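Malonyl CoA-acyl carrier protein transacylase (Clostridium perfringens, PDB 3PTW) probably catalyses transfer of the malonyl group from malonyl-CoA to acyl carrier protein, the step that supplies extender units for fatty acid synthesis. Local coordinates at residues L175-A178 / M179-K183; Q141-E144 / I145-K148; K303-S306 / K307-M311. All coordinates share one frame; numbering follows the deposited sequence.

Interaction 1. Residues L175-A178 / M179-K183; sequences LEKA and MEFIK
The aliphatic part of K177 and the ring of F181, one helical turn further on, carry the side-chain packing of this contact. CG of K177 comes to 3.6 Å from CE1 of F181 and a little further from CZ, so the methylene group meets the outer end of the ring. With CG of F181 placed beside its own backbone N (chi1 -66°), the ring leans back along the helix, and its CD1 lies 3.2 Å from the carbonyl O of K177.

Charge plays a looser part. K177 bends at chi2 and chi3 and runs alongside the extended E180, which puts CE of K177 3.6 Å from OE1 of E180; the ammonium NZ stays 4.3 Å from that oxygen, too far for a salt bridge. The same lysine makes a cation-pi contact with Y152.

The segment belongs to helix 172-184, which together with helix 139-149 packs against the four-stranded antiparallel sheet of the smaller, ferredoxin-like subdomain of the acyltransferase fold. L175, M179 and I182 turn to strands of that sheet, touching V132, A189 and V134, while A178 and F181 rest on I145 and S149 of the companion helix.

Backbone bonds follow the i to i+4 pattern. I182 N to A178 O is the shortest at 2.7 Å, F181 N reaches K177 O at 2.9 Å, and the bond from E180 N to E176 O is weak. On the sheet side, CG of M179 sits 3.3 Å from the carbonyl O of L175, and CG1 and CD1 of I182 lie against that of A178.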
loop_
_atom_site.group_PDB
_atom_site.type_symbol
_atom_site.label_atom_id
_atom_site.label_comp_id
_atom_site.label_asym_id
_atom_site.label_seq_id
_atom_site.Cartn_x
_atom_site.Cartn_y
_atom_site.Cartn_z
ATOM N N LEU A 175 -6.113 14.864 -17.923
ATOM C CA LEU A 175 -6.790 14.767 -16.623
ATOM C C LEU A 175 -7.761 15.928 -16.401
ATOM O O LEU A 175 -8.832 15.752 -15.828
ATOM C CB LEU A 175 -5.762 14.730 -15.496
ATOM C CG LEU A 175 -5.421 13.430 -14.768
ATOM C CD1 LEU A 175 -5.831 12.140 -15.502
ATOM C CD2 LEU A 175 -3.972 13.411 -14.372
ATOM N N GLU A 176 -7.378 17.109 -16.873
ATOM C CA GLU A 176 -8.223 18.287 -16.799
ATOM C C GLU A 176 -9.512 18.067 -17.575
ATOM O O GLU A 176 -10.582 18.460 -17.124
ATOM C CB GLU A 176 -7.486 19.497 -17.373
ATOM C CG GLU A 176 -7.479 20.687 -16.448
ATOM C CD GLU A 176 -6.153 20.844 -15.725
ATOM O OE1 GLU A 176 -5.878 20.042 -14.800
ATOM O OE2 GLU A 176 -5.389 21.777 -16.083
ATOM N N LYS A 177 -9.415 17.457 -18.752
ATOM C CA LYS A 177 -10.616 17.166 -19.536
ATOM C C LYS A 177 -11.513 16.106 -18.868
ATOM O O LYS A 177 -12.744 16.230 -18.870
ATOM C CB LYS A 177 -10.256 16.772 -20.970
ATOM C CG LYS A 177 -11.233 17.319 -22.010
ATOM C CD LYS A 177 -10.694 18.532 -22.771
ATOM C CE LYS A 177 -10.418 19.735 -21.877
ATOM N NZ LYS A 177 -9.405 20.617 -22.515
ATOM N N ALA A 178 -10.882 15.085 -18.284
ATOM C CA ALA A 178 -11.587 14.021 -17.570
ATOM C C ALA A 178 -12.430 14.586 -16.432
ATOM O O ALA A 178 -13.587 14.186 -16.256
ATOM C CB ALA A 178 -10.600 12.986 -17.043
ATOM N N MET A 179 -11.837 15.517 -15.680
ATOM C CA MET A 179 -12.521 16.221 -14.591
ATOM C C MET A 179 -13.772 16.952 -15.080
ATOM O O MET A 179 -14.821 16.867 -14.434
ATOM C CB MET A 179 -11.565 17.199 -13.903
ATOM C CG MET A 179 -10.453 16.537 -13.073
ATOM S SD MET A 179 -9.286 17.764 -12.417
ATOM C CE MET A 179 -10.416 18.747 -11.399
ATOM N N GLU A 180 -13.657 17.660 -16.212
ATOM C CA GLU A 180 -14.808 18.270 -16.894
ATOM C C GLU A 180 -15.876 17.222 -17.191
ATOM O O GLU A 180 -17.027 17.400 -16.810
ATOM C CB GLU A 180 -14.407 18.962 -18.215
ATOM C CG GLU A 180 -13.681 20.298 -18.084
ATOM C CD GLU A 180 -13.326 20.920 -19.440
ATOM O OE1 GLU A 180 -12.311 21.651 -19.515
ATOM O OE2 GLU A 180 -14.050 20.681 -20.432
ATOM N N PHE A 181 -15.488 16.134 -17.862
ATOM C CA PHE A 181 -16.423 15.060 -18.221
ATOM C C PHE A 181 -17.083 14.399 -17.000
ATOM O O PHE A 181 -18.280 14.075 -17.033
ATOM C CB PHE A 181 -15.754 13.989 -19.105
ATOM C CG PHE A 181 -15.350 14.477 -20.473
ATOM C CD1 PHE A 181 -14.067 14.242 -20.950
ATOM C CD2 PHE A 181 -16.248 15.171 -21.287
ATOM C CE1 PHE A 181 -13.671 14.693 -22.221
ATOM C CE2 PHE A 181 -15.868 15.630 -22.565
ATOM C CZ PHE A 181 -14.573 15.388 -23.028
ATOM N N ILE A 182 -16.316 14.215 -15.927
ATOM C CA ILE A 182 -16.855 13.631 -14.691
ATOM C C ILE A 182 -17.984 14.504 -14.119
ATOM O O ILE A 182 -19.049 13.993 -13.748
ATOM C CB ILE A 182 -15.732 13.346 -13.650
ATOM C CG1 ILE A 182 -14.927 12.127 -14.087
ATOM C CG2 ILE A 182 -16.292 13.082 -12.254
ATOM C CD1 ILE A 182 -13.514 12.112 -13.594
ATOM N N LYS A 183 -17.757 15.817 -14.081
ATOM C CA LYS A 183 -18.778 16.770 -13.620
ATOM C C LYS A 183 -20.088 16.637 -14.388
ATOM O O LYS A 183 -21.155 16.481 -13.797
ATOM C CB LYS A 183 -18.262 18.214 -13.706
ATOM C CG LYS A 183 -18.154 18.923 -12.368
ATOM C CD LYS A 183 -19.495 19.530 -11.926
ATOM C CE LYS A 183 -19.603 21.012 -12.291
ATOM N NZ LYS A 183 -19.715 21.256 -13.762
#

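Interaction 2. Residues Q141-E144 / I145-K148; sequences QVDE and IIEK
K148 lays the end of its extended chain across the carboxylate of E144, with CE 3.3 Å and CD 3.4 Å from OE1 of the glutamate. This is an i to i+4 pair on helix 139-149, one of the two helices packed on the antiparallel sheet of the ferredoxin-like subdomain. The salt bridge itself is long, NZ of K148 standing 3.8 Å from OE1 of E144, so the oxygen meets the lysine methylenes more closely than the ammonium. A bend at chi2 (-73°) turns the E144 carboxylate forward, toward the K148 chain. Its other oxygen lies on the side of E147, whose carboxylate is turned 67° from that of E144; OE2 of E144 and OE1 of E147 stay 5.1 Å apart.

The apolar side is built differently. V142 continues onto I166 and I168 of the sheet, and I145 reaches helix 172-184, where it touches I182. At the start of the segment, Q141 turns its OE1 back to accept a hydrogen bond from T138 N. Among the backbone bonds, I146 N to V142 O measures 2.8 Å, with an N-H...O angle of 175°. The side chains of the same two residues meet through CG1 of V142 and CD1 of I146, 3.9 Å apart.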
loop_
_atom_site.group_PDB
_atom_site.type_symbol
_atom_site.label_atom_id
_atom_site.label_comp_id
_atom_site.label_asym_id
_atom_site.label_seq_id
_atom_site.Cartn_x
_atom_site.Cartn_y
_atom_site.Cartn_z
ATOM N N GLN A 141 -18.477 3.451 -15.550
ATOM C CA GLN A 141 -18.623 4.870 -15.843
ATOM C C GLN A 141 -17.271 5.508 -16.086
ATOM O O GLN A 141 -17.105 6.287 -17.021
ATOM C CB GLN A 141 -19.344 5.596 -14.709
ATOM C CG GLN A 141 -20.874 5.483 -14.757
ATOM C CD GLN A 141 -21.538 6.130 -13.541
ATOM O OE1 GLN A 141 -21.126 5.919 -12.405
ATOM N NE2 GLN A 141 -22.547 6.934 -13.784
ATOM N N VAL A 142 -16.306 5.176 -15.236
ATOM C CA VAL A 142 -14.964 5.705 -15.389
ATOM C C VAL A 142 -14.347 5.252 -16.718
ATOM O O VAL A 142 -13.590 6.009 -17.340
ATOM C CB VAL A 142 -14.084 5.413 -14.149
ATOM C CG1 VAL A 142 -12.667 5.861 -14.386
ATOM C CG2 VAL A 142 -14.624 6.177 -12.960
ATOM N N ASP A 143 -14.723 4.064 -17.199
ATOM C CA ASP A 143 -14.281 3.635 -18.523
ATOM C C ASP A 143 -14.791 4.560 -19.613
ATOM O O ASP A 143 -14.082 4.837 -20.574
ATOM C CB ASP A 143 -14.702 2.199 -18.816
ATOM C CG ASP A 143 -13.928 1.199 -17.999
ATOM O OD1 ASP A 143 -12.806 1.546 -17.559
ATOM O OD2 ASP A 143 -14.447 0.082 -17.786
ATOM N N GLU A 144 -16.020 5.046 -19.453
ATOM C CA GLU A 144 -16.594 5.966 -20.415
ATOM C C GLU A 144 -15.841 7.302 -20.395
ATOM O O GLU A 144 -15.539 7.856 -21.451
ATOM C CB GLU A 144 -18.098 6.149 -20.158
ATOM C CG GLU A 144 -18.942 6.003 -21.410
ATOM C CD GLU A 144 -18.808 7.185 -22.345
ATOM O OE1 GLU A 144 -18.928 8.327 -21.857
ATOM O OE2 GLU A 144 -18.601 6.978 -23.560
ATOM N N ILE A 145 -15.531 7.800 -19.198
ATOM C CA ILE A 145 -14.693 8.995 -19.025
ATOM C C ILE A 145 -13.308 8.854 -19.674
ATOM O O ILE A 145 -12.885 9.729 -20.445
ATOM C CB ILE A 145 -14.503 9.352 -17.519
ATOM C CG1 ILE A 145 -15.858 9.587 -16.830
ATOM C CG2 ILE A 145 -13.532 10.531 -17.351
ATOM C CD1 ILE A 145 -16.726 10.690 -17.405
ATOM N N ILE A 146 -12.619 7.756 -19.349
ATOM C CA ILE A 146 -11.322 7.433 -19.947
ATOM C C ILE A 146 -11.422 7.477 -21.488
ATOM O O ILE A 146 -10.594 8.091 -22.147
ATOM C CB ILE A 146 -10.772 6.068 -19.427
ATOM C CG1 ILE A 146 -10.221 6.229 -18.006
ATOM C CG2 ILE A 146 -9.684 5.505 -20.356
ATOM C CD1 ILE A 146 -10.174 4.952 -17.200
ATOM N N GLU A 147 -12.475 6.876 -22.028
ATOM C CA GLU A 147 -12.758 6.875 -23.462
ATOM C C GLU A 147 -12.818 8.285 -24.041
ATOM O O GLU A 147 -12.169 8.580 -25.042
ATOM C CB GLU A 147 -14.073 6.122 -23.712
ATOM C CG GLU A 147 -14.804 6.449 -25.011
ATOM C CD GLU A 147 -14.475 5.488 -26.137
ATOM O OE1 GLU A 147 -15.317 5.379 -27.068
ATOM O OE2 GLU A 147 -13.397 4.837 -26.102
ATOM N N LYS A 148 -13.590 9.156 -23.400
ATOM C CA LYS A 148 -13.780 10.511 -23.892
ATOM C C LYS A 148 -12.533 11.361 -23.747
ATOM O O LYS A 148 -12.336 12.302 -24.523
ATOM C CB LYS A 148 -14.924 11.194 -23.149
ATOM C CG LYS A 148 -16.300 10.719 -23.527
ATOM C CD LYS A 148 -17.299 11.264 -22.526
ATOM C CE LYS A 148 -18.691 11.346 -23.112
ATOM N NZ LYS A 148 -19.581 12.011 -22.134
#

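Interaction 3. Residues K303-S306 / K307-M311; sequences KTLS and KLREM
Two torsions bring R309 back over the preceding turn: CG stands beside the backbone N (chi1 -73°), and a bend at chi3 (-56°) folds the guanidinium toward L305 and S306. One face of the flat group then covers the backbone there, the carbonyl O of L305 lying 3.7 Å from the guanidinium plane of R309, over its centre. NH1 of R309 reaches 3.5 Å from CB of L305, and NH2 passes above S306, near its CA and N. The carbonyl of L305 is already the acceptor for R309 N at 2.9 Å, so the arginine engages it through both its backbone and its side chain.

The side of the helix that faces the sheet combines apolar contacts with one hydrogen-bonded hydroxyl. T304 and L308 run side by side, with CG2 of T304 4.1 Å from CD1 of L308. The OG1 of T304 is hydrogen-bonded to the carbonyls of N294 and S300, and its side chain touches I271, L293 and V295. Helix 298-315 is thereby packed on edge strand 291-295 of the main alpha/beta sheet, with L305 and L308 touching V82.

K307 and E310, three residues apart, form a long salt bridge, NZ of K307 to OE2 of E310 4.0 Å. Because the guanidinium lies above the carbonyl oxygen instead of pointing an N-H at it, its interaction with L305 O is probably electrostatic, positive charge placed over a partly negative atom.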
loop_
_atom_site.group_PDB
_atom_site.type_symbol
_atom_site.label_atom_id
_atom_site.label_comp_id
_atom_site.label_asym_id
_atom_site.label_seq_id
_atom_site.Cartn_x
_atom_site.Cartn_y
_atom_site.Cartn_z
ATOM N N LYS A 303 -6.549 -1.188 21.900
ATOM C CA LYS A 303 -7.885 -1.364 21.348
ATOM C C LYS A 303 -7.944 -2.681 20.560
ATOM O O LYS A 303 -8.847 -3.494 20.769
ATOM C CB LYS A 303 -8.253 -0.158 20.465
ATOM C CG LYS A 303 -9.553 -0.268 19.678
ATOM C CD LYS A 303 -10.069 1.120 19.272
ATOM C CE LYS A 303 -11.213 1.021 18.254
ATOM N NZ LYS A 303 -12.181 2.169 18.333
ATOM N N THR A 304 -6.959 -2.900 19.688
ATOM C CA THR A 304 -6.907 -4.105 18.863
ATOM C C THR A 304 -6.768 -5.382 19.704
ATOM O O THR A 304 -7.555 -6.319 19.549
ATOM C CB THR A 304 -5.812 -3.988 17.783
ATOM O OG1 THR A 304 -6.186 -2.970 16.858
ATOM C CG2 THR A 304 -5.632 -5.276 17.013
ATOM N N LEU A 305 -5.794 -5.405 20.609
ATOM C CA LEU A 305 -5.600 -6.559 21.491
ATOM C C LEU A 305 -6.839 -6.831 22.339
ATOM O O LEU A 305 -7.202 -7.993 22.569
ATOM C CB LEU A 305 -4.375 -6.376 22.405
ATOM C CG LEU A 305 -2.968 -6.291 21.799
ATOM C CD1 LEU A 305 -1.932 -6.126 22.905
ATOM C CD2 LEU A 305 -2.628 -7.491 20.906
ATOM N N SER A 306 -7.483 -5.758 22.802
ATOM C CA SER A 306 -8.708 -5.877 23.594
ATOM C C SER A 306 -9.830 -6.566 22.803
ATOM O O SER A 306 -10.509 -7.467 23.324
ATOM C CB SER A 306 -9.162 -4.508 24.099
ATOM O OG SER A 306 -9.976 -4.648 25.240
ATOM N N LYS A 307 -10.008 -6.154 21.546
ATOM C CA LYS A 307 -10.972 -6.807 20.660
ATOM C C LYS A 307 -10.606 -8.277 20.394
ATOM O O LYS A 307 -11.469 -9.155 20.437
ATOM C CB LYS A 307 -11.124 -6.035 19.339
ATOM C CG LYS A 307 -12.140 -6.641 18.362
ATOM C CD LYS A 307 -13.524 -6.802 18.994
ATOM C CE LYS A 307 -14.565 -7.115 17.943
ATOM N NZ LYS A 307 -15.904 -7.352 18.539
ATOM N N LEU A 308 -9.332 -8.545 20.131
ATOM C CA LEU A 308 -8.907 -9.925 19.868
ATOM C C LEU A 308 -9.116 -10.856 21.068
ATOM O O LEU A 308 -9.438 -12.036 20.888
ATOM C CB LEU A 308 -7.454 -9.991 19.372
ATOM C CG LEU A 308 -7.196 -9.376 17.995
ATOM C CD1 LEU A 308 -5.699 -9.367 17.671
ATOM C CD2 LEU A 308 -7.985 -10.080 16.903
ATOM N N ARG A 309 -8.943 -10.324 22.276
ATOM C CA ARG A 309 -9.148 -11.109 23.504
ATOM C C ARG A 309 -10.617 -11.434 23.811
ATOM O O ARG A 309 -10.907 -12.456 24.438
ATOM C CB ARG A 309 -8.444 -10.471 24.709
ATOM C CG ARG A 309 -6.912 -10.631 24.670
ATOM C CD ARG A 309 -6.248 -10.224 25.982
ATOM N NE ARG A 309 -6.588 -8.853 26.363
ATOM C CZ ARG A 309 -5.826 -7.787 26.134
ATOM N NH1 ARG A 309 -4.644 -7.909 25.532
ATOM N NH2 ARG A 309 -6.248 -6.589 26.521
ATOM N N GLU A 310 -11.534 -10.578 23.369
ATOM C CA GLU A 310 -12.964 -10.900 23.405
ATOM C C GLU A 310 -13.210 -12.168 22.582
ATOM O O GLU A 310 -13.717 -13.165 23.097
ATOM C CB GLU A 310 -13.804 -9.755 22.826
ATOM C CG GLU A 310 -14.038 -8.561 23.745
ATOM C CD GLU A 310 -14.884 -7.472 23.082
ATOM O OE1 GLU A 310 -14.481 -6.287 23.128
ATOM O OE2 GLU A 310 -15.948 -7.796 22.507
ATOM N N MET A 311 -12.803 -12.109 21.312
ATOM C CA MET A 311 -13.026 -13.164 20.315
ATOM C C MET A 311 -12.363 -14.493 20.670
ATOM O O MET A 311 -12.893 -15.553 20.340
ATOM C CB MET A 311 -12.558 -12.703 18.919
ATOM C CG MET A 311 -13.001 -11.285 18.536
ATOM S SD MET A 311 -12.453 -10.701 16.913
ATOM C CE MET A 311 -13.909 -11.049 15.911
#

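Along the chain the order is interaction 2, interaction 1, interaction 3. The first two lie on the neighbouring helices 139-149 and 172-184, with centres about 10 Å apart, and touch directly: CE1 of F181 packs against K148 O at 3.6 Å. Together they form the helical layer over the antiparallel sheet of the small subdomain. Interaction 3 sits about 45 Å from interaction 1, centre to centre, on helix 298-315 beside the edge of the main mixed sheet, and touches neither. The three contacts thus mark remote ends of the acyltransferase domain, two in its smaller part and one in the larger alpha/beta part.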